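Local atomic coordinates of transglutaminase-like domain-containing protein (Streptococcus suis, PDB entry 4XZ7), a protein that has transglutaminase activity, probably modifying or cross-linking proteins through glutamine side chains, and acts as a virulence factor that helps the bacterium escape phagocytosis. Residues Ile202-Ala207 against Val221-Asn226; Phe254-Arg259 against Ser268-Arg273; Glu20-Lys25 against Asn63-Ile68. One frame throughout, in Å; residues are numbered along the deposited sequence.

Interaction 1 (Ile202-Ala207 against Val221-Asn226); sequences IESSEA and VQYVAN
Y223 lays its ring against the turn of backbone at S204 and S205, and followed outward it passes from S205 at its root to S204 at its hydroxyl. Y223 CB sits 3.6 Å from S205 CB, at the pair of residues whose backbones are nearest across the two segments. With CG anti to the backbone N (chi1 -178°), the ring extends from there along the last turn of the other helix. Y223 CG faces S205 CA, and the CD2 and CE2 side passes near the carbonyl oxygen of S204. One ring face is covered by backbone: S205 N stands 4.0 Å above the plane, over the centre, while S204 C lies above it nearer the rim. At the far end Y223 CZ is 3.4 Å from S204 CB, and Y223 OH closes to 3.2 Å from that same carbon, a snug carbon-oxygen contact. The two hydroxyls do not pair; that of S204 turns back along its own helix to K200 O.

The ledge under the ring illustrates how a helix end can be fixed from within. S205 OG donates to I202 O at 2.8 Å, tilted 28° from the carbonyl plane, and accepts from A207 N at 3.0 Å, an ST turn. E206, with positive phi, completes a Schellman motif. One buried hydroxyl is thus gripped twice while its CB packs on Y223.

Around the contact, helices 188-205 and 213-227 lean together and share a third partner. I202 reaches A274 and M277 of helix 264-277, V221 and V224 meet F275 and F267 of the same helix, and F220 fills in beside I202 and S205. Within the transglutaminase-like domain the pair therefore forms two sides of a three-helix cluster, with the ring of Y223 also meeting that of H227.

Interaction 2 (Phe254-Arg259 against Ser268-Arg273); sequences FAVTER and STTAAR
V256 and T270 reach toward each other tip to tip, each from its own helix, across a backbone separation of 7.0 Å between V256 CA and T270 CA. The meeting is two branches against two. V256 CG2 faces T270 CG2 at 3.9 Å, an ordinary methyl-methyl contact, whereas V256 CG1 comes to 3.1 Å from T270 OG1. That second approach is short for carbon and oxygen, and V256 CG1 nearly eclipses its own backbone N (chi1 -4°), so the exact placing of the valine branches is doubtful. The threonine is conventional: its CG2 is anti to the backbone N and OG1 anti to the carbonyl carbon (chi1 -62°), which presents both branches to the valine. T270 OG1 is already hydrogen-bonded to a residue flanking the segments, so the valine meets an oxygen that is engaged.

T257 adds a looser flank, its CG2 lying 4.4 Å from T270 CG2. The residue divides its work by chemistry, the methyl turned to the threonine and the hydroxyl hydrogen-bonded to N194. The short helix carrying V256 and T257 is weakly bonded and contains one wider, pi-type turn: F254 O accepts both E258 N at 2.9 Å and R259 N at 3.1 Å, the latter closing that turn.

This small buried interface is one of several that enclose the two helices. Helix 188-205 flanks both, through the salt bridges of R190 with E258 and D195 with R273, while V256 also leans on A262 of strand 261-262 and on T228. Helix 264-277 packs S268, T269 and A272 on strand 282-288 of the domain's sheet, packing consistent with the helix-against-sheet core of this papain-like clan, and T269 and A272 touch G142 and A140 of the second subunit.

Interaction 3 (Glu20-Lys25 against Asn63-Ile68); sequences EAFSKK and NNFLVI
At F22 and F65 helix 20-25 runs over strand 63-68 with the two axes 8.8 Å apart at their closest and their N-to-C directions 37° from parallel. F22 carries the contact from the helix. Its CG is anti to the backbone N (chi1 -171°), which sends the ring down from the helix onto the strand. There it makes an offset stack with the F65 ring, centroids 4.8 Å apart and planes inclined by only 19°. The overlap is displaced toward the root of F65: F65 CB lies over the face of the F22 ring, 3.7 Å from its centroid, in a CH-pi contact, and comes to 3.4 Å from F22 CD1. V67 approaches differently. Its CG2 stands at the edge of the F22 ring, near the ring plane and 3.9 Å from F22 CD1. Between these two, the L66 side chain starts out away from the helix, and the residue contributes its backbone, with L66 O 3.6 Å from F22 CE1.

Neighbours extend the same apolar layer: I82 touches both phenylalanines, W19 meets the F65 ring, and L17 packs on V67. The strand itself is bonded through its backbone to strands 14-17 and 79-86, so the helix lies on a face of the mixed sheet, over a strand with bonded neighbours.

Apart from the brush of L66 O against a ring carbon, everything exchanged between helix and strand is hydrocarbon. Cohesion here probably comes mainly from dispersion and burial rather than directed polar bonds, and the fit of the rings helps to place the helix.

From the N terminus, interaction 3 closes first, joining an early helix to a strand across 37 residues in the N-terminal part of the chain. The chain then travels far: the centre of interaction 1 lies about 53 Å from that of interaction 3, and that of interaction 2 about 46 Å. Interaction 1 closes a 13-residue gap between successive helices, and interaction 2 an even shorter one of eight. The three loops follow in series, none nesting or crossing. Interactions 1 and 2 nevertheless touch in space, V224 CG1 lying 4.0 Å from V256 CG2, and together they knit the helices of the transglutaminase-like domain, while interaction 3 consolidates a separate helix-and-sheet unit.

Interaction 1 (Ile202-Ala207 against Val221-Asn226)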
loop_
_atom_site.group_PDB
_atom_site.type_symbol
_atom_site.label_atom_id
_atom_site.label_comp_id
_atom_site.label_asym_id
_atom_site.label_seq_id
_atom_site.Cartn_x
_atom_site.Cartn_y
_atom_site.Cartn_z
ATOM N N ILE B 202 24.366 -5.951 20.250
ATOM C CA ILE B 202 25.664 -6.584 20.430
ATOM C C ILE B 202 26.163 -6.373 21.853
ATOM O O ILE B 202 26.646 -7.310 22.497
ATOM C CB ILE B 202 26.710 -6.039 19.438
ATOM C CG1 ILE B 202 26.378 -6.495 18.024
ATOM C CG2 ILE B 202 28.100 -6.516 19.815
ATOM C CD1 ILE B 202 27.376 -6.058 16.987
ATOM N N GLU B 203 26.035 -5.139 22.329
ATOM C CA GLU B 203 26.376 -4.793 23.702
ATOM C C GLU B 203 25.564 -5.648 24.666
ATOM O O GLU B 203 26.115 -6.288 25.561
ATOM C CB GLU B 203 26.125 -3.303 23.979
ATOM C CG GLU B 203 27.094 -2.347 23.281
ATOM C CD GLU B 203 26.622 -0.888 23.291
ATOM O OE1 GLU B 203 25.773 -0.518 24.137
ATOM O OE2 GLU B 203 27.100 -0.108 22.436
ATOM N N SER B 204 24.252 -5.668 24.473
ATOM C CA SER B 204 23.372 -6.349 25.416
ATOM C C SER B 204 23.647 -7.850 25.437
ATOM O O SER B 204 23.588 -8.485 26.490
ATOM C CB SER B 204 21.919 -6.069 25.084
ATOM O OG SER B 204 21.650 -4.688 25.201
ATOM N N SER B 205 23.999 -8.404 24.282
ATOM C CA SER B 205 24.314 -9.823 24.182
ATOM C C SER B 205 25.595 -10.207 24.932
ATOM O O SER B 205 25.803 -11.381 25.223
ATOM C CB SER B 205 24.464 -10.232 22.720
ATOM O OG SER B 205 25.772 -9.956 22.240
ATOM N N GLU B 206 26.453 -9.221 25.195
ATOM C CA GLU B 206 27.770 -9.422 25.806
ATOM C C GLU B 206 28.684 -10.297 24.944
ATOM O O GLU B 206 29.582 -10.966 25.454
ATOM C CB GLU B 206 27.629 -10.023 27.208
ATOM C CG GLU B 206 26.755 -9.188 28.140
ATOM C CD GLU B 206 26.698 -9.742 29.554
ATOM O OE1 GLU B 206 27.014 -10.934 29.741
ATOM O OE2 GLU B 206 26.344 -8.982 30.480
ATOM N N ALA B 207 28.466 -10.273 23.633
ATOM C CA ALA B 207 29.260 -11.084 22.716
ATOM C C ALA B 207 30.747 -10.740 22.785
ATOM O O ALA B 207 31.595 -11.619 22.668
ATOM C CB ALA B 207 28.754 -10.927 21.293
ATOM N N VAL B 221 23.355 -14.715 18.990
ATOM C CA VAL B 221 22.242 -15.496 18.474
ATOM C C VAL B 221 21.219 -15.780 19.570
ATOM O O VAL B 221 20.015 -15.551 19.389
ATOM C CB VAL B 221 22.746 -16.823 17.872
ATOM C CG1 VAL B 221 21.596 -17.784 17.631
ATOM C CG2 VAL B 221 23.489 -16.560 16.592
ATOM N N GLN B 222 21.708 -16.248 20.718
ATOM C CA GLN B 222 20.822 -16.590 21.824
ATOM C C GLN B 222 20.137 -15.349 22.380
ATOM O O GLN B 222 18.936 -15.370 22.684
ATOM C CB GLN B 222 21.586 -17.315 22.936
ATOM C CG GLN B 222 20.676 -18.108 23.871
ATOM C CD GLN B 222 19.965 -19.279 23.173
ATOM O OE1 GLN B 222 18.768 -19.204 22.870
ATOM N NE2 GLN B 222 20.699 -20.368 22.938
ATOM N N TYR B 223 20.886 -14.258 22.505
ATOM C CA TYR B 223 20.264 -13.026 22.994
ATOM C C TYR B 223 19.113 -12.537 22.107
ATOM O O TYR B 223 18.002 -12.224 22.589
ATOM C CB TYR B 223 21.288 -11.905 23.109
ATOM C CG TYR B 223 20.662 -10.645 23.664
ATOM C CD1 TYR B 223 20.159 -9.658 22.824
ATOM C CD2 TYR B 223 20.554 -10.460 25.033
ATOM C CE1 TYR B 223 19.570 -8.530 23.328
ATOM C CE2 TYR B 223 19.983 -9.331 25.547
ATOM C CZ TYR B 223 19.489 -8.371 24.693
ATOM O OH TYR B 223 18.915 -7.245 25.214
ATOM N N VAL B 224 19.388 -12.437 20.812
ATOM C CA VAL B 224 18.367 -11.949 19.895
ATOM C C VAL B 224 17.164 -12.878 19.933
ATOM O O VAL B 224 16.034 -12.411 20.034
ATOM C CB VAL B 224 18.885 -11.830 18.469
ATOM C CG1 VAL B 224 17.712 -11.640 17.475
ATOM C CG2 VAL B 224 19.852 -10.677 18.388
ATOM N N ALA B 225 17.407 -14.190 19.901
ATOM C CA ALA B 225 16.311 -15.161 20.001
ATOM C C ALA B 225 15.500 -14.986 21.283
ATOM O O ALA B 225 14.307 -15.288 21.309
ATOM C CB ALA B 225 16.854 -16.589 19.923
ATOM N N ASN B 226 16.150 -14.510 22.347
ATOM C CA ASN B 226 15.471 -14.299 23.629
ATOM C C ASN B 226 14.819 -12.932 23.808
ATOM O O ASN B 226 14.154 -12.699 24.819
ATOM C CB ASN B 226 16.448 -14.539 24.793
ATOM C CG ASN B 226 16.647 -16.023 25.087
ATOM O OD1 ASN B 226 15.853 -16.864 24.650
ATOM N ND2 ASN B 226 17.718 -16.354 25.810
#

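Interaction 2 (Phe254-Arg259 against Ser268-Arg273)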
loop_
_atom_site.group_PDB
_atom_site.type_symbol
_atom_site.label_atom_id
_atom_site.label_comp_id
_atom_site.label_asym_id
_atom_site.label_seq_id
_atom_site.Cartn_x
_atom_site.Cartn_y
_atom_site.Cartn_z
ATOM N N PHE B 254 14.676 -3.807 9.499
ATOM C CA PHE B 254 14.129 -3.132 10.676
ATOM C C PHE B 254 13.358 -4.066 11.600
ATOM O O PHE B 254 12.910 -3.665 12.675
ATOM C CB PHE B 254 13.215 -1.998 10.243
ATOM C CG PHE B 254 13.891 -0.987 9.365
ATOM C CD1 PHE B 254 14.997 -0.273 9.824
ATOM C CD2 PHE B 254 13.425 -0.742 8.094
ATOM C CE1 PHE B 254 15.613 0.660 9.020
ATOM C CE2 PHE B 254 14.043 0.199 7.287
ATOM C CZ PHE B 254 15.135 0.897 7.752
ATOM N N ALA B 255 13.202 -5.310 11.171
ATOM C CA ALA B 255 12.307 -6.230 11.843
ATOM C C ALA B 255 12.746 -6.562 13.285
ATOM O O ALA B 255 11.946 -6.450 14.212
ATOM C CB ALA B 255 12.169 -7.496 11.032
ATOM N N VAL B 256 13.979 -6.992 13.505
ATOM C CA VAL B 256 14.290 -7.340 14.893
ATOM C C VAL B 256 14.725 -6.104 15.676
ATOM O O VAL B 256 14.557 -6.047 16.891
ATOM C CB VAL B 256 15.340 -8.497 15.015
ATOM C CG1 VAL B 256 15.735 -9.057 13.666
ATOM C CG2 VAL B 256 16.541 -8.132 15.913
ATOM N N THR B 257 15.206 -5.086 14.974
ATOM C CA THR B 257 15.760 -3.915 15.640
ATOM C C THR B 257 14.692 -2.913 16.085
ATOM O O THR B 257 14.653 -2.536 17.245
ATOM C CB THR B 257 16.769 -3.201 14.736
ATOM O OG1 THR B 257 16.269 -3.152 13.390
ATOM C CG2 THR B 257 18.102 -3.934 14.762
ATOM N N GLU B 258 13.846 -2.478 15.154
ATOM C CA GLU B 258 12.762 -1.542 15.445
ATOM C C GLU B 258 11.478 -2.223 15.893
ATOM O O GLU B 258 10.855 -1.847 16.890
ATOM C CB GLU B 258 12.452 -0.693 14.207
ATOM C CG GLU B 258 13.646 0.132 13.748
ATOM C CD GLU B 258 13.299 1.094 12.628
ATOM O OE1 GLU B 258 12.152 1.080 12.121
ATOM O OE2 GLU B 258 14.190 1.868 12.250
ATOM N N ARG B 259 11.068 -3.222 15.128
ATOM C CA ARG B 259 9.776 -3.855 15.351
ATOM C C ARG B 259 9.830 -4.870 16.491
ATOM O O ARG B 259 8.819 -5.127 17.147
ATOM C CB ARG B 259 9.324 -4.512 14.054
ATOM C CG ARG B 259 7.933 -5.088 14.037
ATOM C CD ARG B 259 7.692 -5.572 12.636
ATOM N NE ARG B 259 6.335 -6.051 12.411
ATOM C CZ ARG B 259 6.031 -7.316 12.151
ATOM N NH1 ARG B 259 6.999 -8.225 12.096
ATOM N NH2 ARG B 259 4.769 -7.671 11.929
ATOM N N SER B 268 18.195 -13.445 10.365
ATOM C CA SER B 268 19.450 -13.744 9.672
ATOM C C SER B 268 20.142 -12.478 9.156
ATOM O O SER B 268 21.377 -12.400 9.132
ATOM C CB SER B 268 19.211 -14.713 8.505
ATOM O OG SER B 268 18.609 -15.931 8.947
ATOM N N THR B 269 19.359 -11.488 8.739
ATOM C CA THR B 269 19.940 -10.238 8.232
ATOM C C THR B 269 20.548 -9.402 9.361
ATOM O O THR B 269 21.658 -8.871 9.236
ATOM C CB THR B 269 18.896 -9.399 7.490
ATOM O OG1 THR B 269 18.354 -10.168 6.402
ATOM C CG2 THR B 269 19.511 -8.104 6.981
ATOM N N THR B 270 19.829 -9.308 10.475
ATOM C CA THR B 270 20.366 -8.617 11.639
ATOM C C THR B 270 21.614 -9.338 12.159
ATOM O O THR B 270 22.597 -8.701 12.537
ATOM C CB THR B 270 19.320 -8.523 12.757
ATOM O OG1 THR B 270 18.214 -7.761 12.284
ATOM C CG2 THR B 270 19.906 -7.839 14.009
ATOM N N ALA B 271 21.573 -10.665 12.162
ATOM C CA ALA B 271 22.718 -11.437 12.628
ATOM C C ALA B 271 23.921 -11.260 11.706
ATOM O O ALA B 271 25.037 -11.105 12.175
ATOM C CB ALA B 271 22.360 -12.915 12.760
ATOM N N ALA B 272 23.697 -11.283 10.394
ATOM C CA ALA B 272 24.804 -11.166 9.452
ATOM C C ALA B 272 25.453 -9.806 9.618
ATOM O O ALA B 272 26.695 -9.706 9.678
ATOM C CB ALA B 272 24.341 -11.370 8.022
ATOM N N ARG B 273 24.617 -8.767 9.715
ATOM C CA ARG B 273 25.138 -7.413 9.920
ATOM C C ARG B 273 25.969 -7.361 11.200
ATOM O O ARG B 273 27.116 -6.911 11.178
ATOM C CB ARG B 273 24.010 -6.381 9.981
ATOM C CG ARG B 273 24.492 -4.944 10.023
ATOM C CD ARG B 273 25.013 -4.475 8.667
ATOM N NE ARG B 273 25.400 -3.066 8.696
ATOM C CZ ARG B 273 26.178 -2.495 7.786
ATOM N NH1 ARG B 273 26.642 -3.208 6.769
ATOM N NH2 ARG B 273 26.500 -1.216 7.891
#

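Interaction 3 (Glu20-Lys25 against Asn63-Ile68)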
loop_
_atom_site.group_PDB
_atom_site.type_symbol
_atom_site.label_atom_id
_atom_site.label_comp_id
_atom_site.label_asym_id
_atom_site.label_seq_id
_atom_site.Cartn_x
_atom_site.Cartn_y
_atom_site.Cartn_z
ATOM N N GLU B 20 1.095 32.214 10.236
ATOM C CA GLU B 20 1.833 33.477 10.332
ATOM C C GLU B 20 0.937 34.632 10.811
ATOM O O GLU B 20 1.196 35.291 11.853
ATOM C CB GLU B 20 2.459 33.791 8.964
ATOM C CG GLU B 20 3.320 35.034 8.882
ATOM C CD GLU B 20 3.906 35.237 7.482
ATOM O OE1 GLU B 20 4.436 36.338 7.207
ATOM O OE2 GLU B 20 3.835 34.296 6.658
ATOM N N ALA B 21 -0.134 34.858 10.054
ATOM C CA ALA B 21 -1.123 35.882 10.380
ATOM C C ALA B 21 -1.788 35.623 11.742
ATOM O O ALA B 21 -1.892 36.531 12.607
ATOM C CB ALA B 21 -2.177 35.952 9.275
ATOM N N PHE B 22 -2.220 34.382 11.937
ATOM C CA PHE B 22 -2.890 34.021 13.185
ATOM C C PHE B 22 -1.986 34.291 14.380
ATOM O O PHE B 22 -2.416 34.891 15.361
ATOM C CB PHE B 22 -3.316 32.554 13.195
ATOM C CG PHE B 22 -4.196 32.201 14.359
ATOM C CD1 PHE B 22 -5.548 32.532 14.344
ATOM C CD2 PHE B 22 -3.679 31.553 15.475
ATOM C CE1 PHE B 22 -6.375 32.202 15.417
ATOM C CE2 PHE B 22 -4.506 31.222 16.558
ATOM C CZ PHE B 22 -5.854 31.554 16.521
ATOM N N SER B 23 -0.736 33.849 14.273
ATOM C CA SER B 23 0.279 34.069 15.299
ATOM C C SER B 23 0.388 35.544 15.641
ATOM O O SER B 23 0.437 35.896 16.829
ATOM C CB SER B 23 1.642 33.541 14.844
ATOM O OG SER B 23 2.532 33.402 15.939
ATOM N N LYS B 24 0.408 36.405 14.618
ATOM C CA LYS B 24 0.379 37.851 14.887
ATOM C C LYS B 24 -0.795 38.241 15.791
ATOM O O LYS B 24 -0.630 38.931 16.826
ATOM C CB LYS B 24 0.294 38.666 13.589
ATOM C CG LYS B 24 1.488 38.521 12.659
ATOM C CD LYS B 24 1.678 39.782 11.818
ATOM C CE LYS B 24 2.387 39.484 10.507
ATOM N NZ LYS B 24 1.510 38.691 9.600
ATOM N N LYS B 25 -1.989 37.807 15.399
ATOM C CA LYS B 25 -3.175 38.153 16.186
ATOM C C LYS B 25 -3.108 37.565 17.610
ATOM O O LYS B 25 -3.597 38.156 18.582
ATOM C CB LYS B 25 -4.441 37.681 15.472
ATOM C CG LYS B 25 -4.698 38.358 14.128
ATOM C CD LYS B 25 -6.104 38.918 14.083
ATOM C CE LYS B 25 -6.443 39.470 12.712
ATOM N NZ LYS B 25 -7.897 39.771 12.598
ATOM N N ASN B 63 -3.505 22.683 8.586
ATOM C CA ASN B 63 -4.730 23.380 8.981
ATOM C C ASN B 63 -4.627 24.890 8.887
ATOM O O ASN B 63 -3.565 25.467 9.125
ATOM C CB ASN B 63 -5.122 23.027 10.430
ATOM C CG ASN B 63 -5.219 21.540 10.674
ATOM O OD1 ASN B 63 -6.222 20.918 10.346
ATOM N ND2 ASN B 63 -4.175 20.963 11.271
ATOM N N ASN B 64 -5.742 25.541 8.577
ATOM C CA ASN B 64 -5.840 26.971 8.802
ATOM C C ASN B 64 -6.536 27.261 10.125
ATOM O O ASN B 64 -7.107 26.373 10.736
ATOM C CB ASN B 64 -6.562 27.638 7.643
ATOM C CG ASN B 64 -5.708 27.675 6.393
ATOM O OD1 ASN B 64 -4.555 28.096 6.447
ATOM N ND2 ASN B 64 -6.251 27.203 5.277
ATOM N N PHE B 65 -6.477 28.510 10.559
ATOM C CA PHE B 65 -6.928 28.890 11.881
ATOM C C PHE B 65 -8.126 29.788 11.692
ATOM O O PHE B 65 -8.178 30.534 10.717
ATOM C CB PHE B 65 -5.808 29.600 12.650
ATOM C CG PHE B 65 -4.622 28.719 12.926
ATOM C CD1 PHE B 65 -3.645 28.526 11.961
ATOM C CD2 PHE B 65 -4.503 28.057 14.146
ATOM C CE1 PHE B 65 -2.564 27.694 12.201
ATOM C CE2 PHE B 65 -3.425 27.220 14.393
ATOM C CZ PHE B 65 -2.457 27.039 13.419
ATOM N N LEU B 66 -9.088 29.717 12.606
ATOM C CA LEU B 66 -10.275 30.561 12.503
ATOM C C LEU B 66 -10.235 31.712 13.481
ATOM O O LEU B 66 -9.865 31.537 14.645
ATOM C CB LEU B 66 -11.544 29.742 12.754
ATOM C CG LEU B 66 -11.811 28.592 11.798
ATOM C CD1 LEU B 66 -13.238 28.130 11.983
ATOM C CD2 LEU B 66 -11.579 29.048 10.365
ATOM N N VAL B 67 -10.625 32.889 13.011
ATOM C CA VAL B 67 -10.878 34.002 13.902
ATOM C C VAL B 67 -12.358 34.337 13.775
ATOM O O VAL B 67 -12.850 34.571 12.681
ATOM C CB VAL B 67 -10.009 35.235 13.574
ATOM C CG1 VAL B 67 -10.277 36.348 14.566
ATOM C CG2 VAL B 67 -8.532 34.863 13.594
ATOM N N ILE B 68 -13.079 34.334 14.887
ATOM C CA ILE B 68 -14.526 34.516 14.828
ATOM C C ILE B 68 -14.963 35.773 15.561
ATOM O O ILE B 68 -14.780 35.892 16.782
ATOM C CB ILE B 68 -15.255 33.288 15.401
ATOM C CG1 ILE B 68 -14.833 32.050 14.615
ATOM C CG2 ILE B 68 -16.769 33.484 15.341
ATOM C CD1 ILE B 68 -15.441 30.792 15.092
#